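Local coordinates for outer membrane protein Omp121 (PDB 5FQ8) that probably imports nutrients across the outer membrane of Bacteroides thetaiotaomicron as a TonB-dependent receptor, a beta-barrel closed by a plug domain, at residues B[42-47]-B[142-147]. Sequence-based numbering, arbitrary orientation.
Sequences YAATSV and TILKGA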
ATOM      1  N   TYR B  42      42.090 -30.264  -8.411  1.00 33.90           N
ATOM      2  CA  TYR B  42      40.795 -30.361  -9.068  1.00 33.30           C
ATOM      3  C   TYR B  42      40.708 -29.287 -10.143  1.00 32.86           C
ATOM      4  O   TYR B  42      41.583 -28.429 -10.263  1.00 32.98           O
ATOM      5  CB  TYR B  42      39.642 -30.267  -8.058  1.00 32.84           C
ATOM      6  CG  TYR B  42      39.630 -29.020  -7.217  1.00 32.51           C
ATOM      7  CD1 TYR B  42      38.981 -27.877  -7.648  1.00 31.85           C
ATOM      8  CD2 TYR B  42      40.253 -28.990  -5.989  1.00 32.88           C
ATOM      9  CE1 TYR B  42      38.967 -26.738  -6.883  1.00 31.59           C
ATOM     10  CE2 TYR B  42      40.242 -27.858  -5.219  1.00 32.62           C
ATOM     11  CZ  TYR B  42      39.598 -26.736  -5.669  1.00 31.98           C
ATOM     12  OH  TYR B  42      39.591 -25.605  -4.895  1.00 31.76           O
ATOM     13  N   ALA B  43      39.641 -29.345 -10.931  1.00 32.37           N
ATOM     14  CA  ALA B  43      39.507 -28.465 -12.083  1.00 32.01           C
ATOM     15  C   ALA B  43      39.388 -27.018 -11.656  1.00 31.56           C
ATOM     16  O   ALA B  43      38.628 -26.688 -10.744  1.00 31.18           O
ATOM     17  CB  ALA B  43      38.290 -28.851 -12.912  1.00 31.60           C
ATOM     18  N   ALA B  44      40.143 -26.154 -12.329  1.00 31.63           N
ATOM     19  CA  ALA B  44      40.047 -24.713 -12.150  1.00 34.71           C
ATOM     20  C   ALA B  44      40.534 -24.036 -13.416  1.00 35.79           C
ATOM     21  O   ALA B  44      41.305 -24.609 -14.186  1.00 41.11           O
ATOM     22  CB  ALA B  44      40.852 -24.240 -10.939  1.00 34.55           C
ATOM     23  N   THR B  45      40.065 -22.820 -13.634  1.00 34.34           N
ATOM     24  CA  THR B  45      40.436 -22.045 -14.808  1.00 30.80           C
ATOM     25  C   THR B  45      40.770 -20.622 -14.390  1.00 30.67           C
ATOM     26  O   THR B  45      40.046 -20.026 -13.589  1.00 30.25           O
ATOM     27  CB  THR B  45      39.318 -22.042 -15.830  1.00 30.33           C
ATOM     28  OG1 THR B  45      39.140 -23.359 -16.341  1.00 30.55           O
ATOM     29  CG2 THR B  45      39.658 -21.126 -16.968  1.00 30.34           C
ATOM     30  N   SER B  46      41.874 -20.089 -14.911  1.00 31.08           N
ATOM     31  CA  SER B  46      42.286 -18.723 -14.637  1.00 31.05           C
ATOM     32  C   SER B  46      42.055 -17.877 -15.871  1.00 30.84           C
ATOM     33  O   SER B  46      42.354 -18.312 -16.983  1.00 35.94           O
ATOM     34  CB  SER B  46      43.756 -18.647 -14.226  1.00 31.72           C
ATOM     35  OG  SER B  46      44.026 -19.489 -13.128  1.00 35.99           O
ATOM     36  N   VAL B  47      41.493 -16.692 -15.678  1.00 30.43           N
ATOM     37  CA  VAL B  47      41.381 -15.687 -16.723  1.00 30.30           C
ATOM     38  C   VAL B  47      41.808 -14.356 -16.140  1.00 30.35           C
ATOM     39  O   VAL B  47      41.426 -14.014 -15.019  1.00 42.20           O
ATOM     40  CB  VAL B  47      39.954 -15.573 -17.284  1.00 29.69           C
ATOM     41  CG1 VAL B  47      39.922 -14.552 -18.393  1.00 29.64           C
ATOM     42  CG2 VAL B  47      39.493 -16.894 -17.787  1.00 29.66           C
ATOM     43  N   THR B 142      39.568 -16.642 -11.013  1.00 29.60           N
ATOM     44  CA  THR B 142      39.826 -18.070 -10.954  1.00 29.90           C
ATOM     45  C   THR B 142      38.585 -18.790 -10.457  1.00 36.95           C
ATOM     46  O   THR B 142      38.077 -18.490  -9.373  1.00 31.47           O
ATOM     47  CB  THR B 142      41.013 -18.352 -10.054  1.00 30.50           C
ATOM     48  OG1 THR B 142      42.198 -17.954 -10.732  1.00 30.95           O
ATOM     49  CG2 THR B 142      41.099 -19.813  -9.718  1.00 30.78           C
ATOM     50  N   ILE B 143      38.109 -19.739 -11.255  1.00 34.63           N
ATOM     51  CA  ILE B 143      36.864 -20.460 -11.022  1.00 29.06           C
ATOM     52  C   ILE B 143      37.214 -21.834 -10.485  1.00 39.03           C
ATOM     53  O   ILE B 143      37.816 -22.642 -11.193  1.00 45.26           O
ATOM     54  CB  ILE B 143      36.042 -20.563 -12.308  1.00 28.73           C
ATOM     55  CG1 ILE B 143      35.530 -19.190 -12.692  1.00 28.30           C
ATOM     56  CG2 ILE B 143      34.914 -21.509 -12.132  1.00 28.48           C
ATOM     57  CD1 ILE B 143      34.655 -19.199 -13.859  1.00 27.97           C
ATOM     58  N   LEU B 144      36.859 -22.108  -9.241  1.00 34.25           N
ATOM     59  CA  LEU B 144      37.048 -23.435  -8.672  1.00 29.85           C
ATOM     60  C   LEU B 144      35.802 -24.254  -8.973  1.00 40.19           C
ATOM     61  O   LEU B 144      34.712 -23.939  -8.487  1.00 29.08           O
ATOM     62  CB  LEU B 144      37.300 -23.347  -7.171  1.00 30.04           C
ATOM     63  CG  LEU B 144      38.416 -22.391  -6.789  1.00 30.32           C
ATOM     64  CD1 LEU B 144      38.561 -22.333  -5.302  1.00 30.51           C
ATOM     65  CD2 LEU B 144      39.683 -22.877  -7.407  1.00 30.91           C
ATOM     66  N   LYS B 145      35.950 -25.297  -9.777  1.00 31.38           N
ATOM     67  CA  LYS B 145      34.765 -26.008 -10.230  1.00 33.36           C
ATOM     68  C   LYS B 145      34.364 -27.136  -9.292  1.00 29.72           C
ATOM     69  O   LYS B 145      33.178 -27.471  -9.199  1.00 29.39           O
ATOM     70  CB  LYS B 145      35.000 -26.557 -11.627  1.00 29.69           C
ATOM     71  CG  LYS B 145      35.501 -25.535 -12.612  1.00 29.59           C
ATOM     72  CD  LYS B 145      35.721 -26.180 -13.970  1.00 31.94           C
ATOM     73  CE  LYS B 145      36.368 -25.247 -14.976  1.00 29.84           C
ATOM     74  NZ  LYS B 145      37.722 -24.881 -14.541  1.00 40.48           N
ATOM     75  N   GLY B 146      35.324 -27.726  -8.597  1.00 30.28           N
ATOM     76  CA  GLY B 146      35.048 -28.905  -7.824  1.00 30.58           C
ATOM     77  C   GLY B 146      34.644 -28.578  -6.416  1.00 30.46           C
ATOM     78  O   GLY B 146      34.938 -27.511  -5.895  1.00 30.30           O
ATOM     79  N   ALA B 147      33.950 -29.518  -5.796  1.00 30.56           N
ATOM     80  CA  ALA B 147      33.340 -29.289  -4.499  1.00 30.41           C
ATOM     81  C   ALA B 147      33.839 -30.285  -3.468  1.00 31.04           C
ATOM     82  O   ALA B 147      33.084 -30.703  -2.598  1.00 31.03           O
ATOM     83  CB  ALA B 147      31.822 -29.352  -4.614  1.00 29.90           C
TER
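Thr-45 and Ile-143 form the hydrogen-bonded pair of two antiparallel strands. Ile-143 N reaches Thr-45 O at 3.0 Å, lying in the carbonyl plane, while the return bond from Thr-45 N to Ile-143 O is weak. Beyond the strand, Lys-145 N still meets Ala-43 O at 3.2 Å, nearly straight at the hydrogen (167°), and so carries the pairing into the loop.

Among side chains, Lys-145 gives the main polar contact. Its long chain runs past the Ala-43 methyl, whose small size leaves room for CD, and then bends at its last torsion (chi4 64°), which turns NZ to donate to Thr-45 OG1 at 2.8 Å. A methionine in its place would probably leave that hydroxyl without its donor. Ser-46 and Thr-142, a non-hydrogen-bonded pair, add only a weak hydroxyl contact.

The apolar part belongs to Tyr-42 and Leu-144. Leu-144 CB lies in the plane of the ring at its edge, 3.8 Å from Tyr-42 CE1, and Leu-144 CD1 touches Tyr-42 OH. Gly-146, lacking a side chain, lets Tyr-42 CD1 come within 3.8 Å of its N.

Within the plug domain, strand 44-48 borders its small mixed sheet, and strand 138-144 pairs on its other edge with 161-166. Ile-68 packs on Thr-45, Ile-143 and Lys-145, while barrel residues Glu-649 and Arg-670 bind the backbone of Ala-43 and Lys-145, tying the plug to the barrel wall.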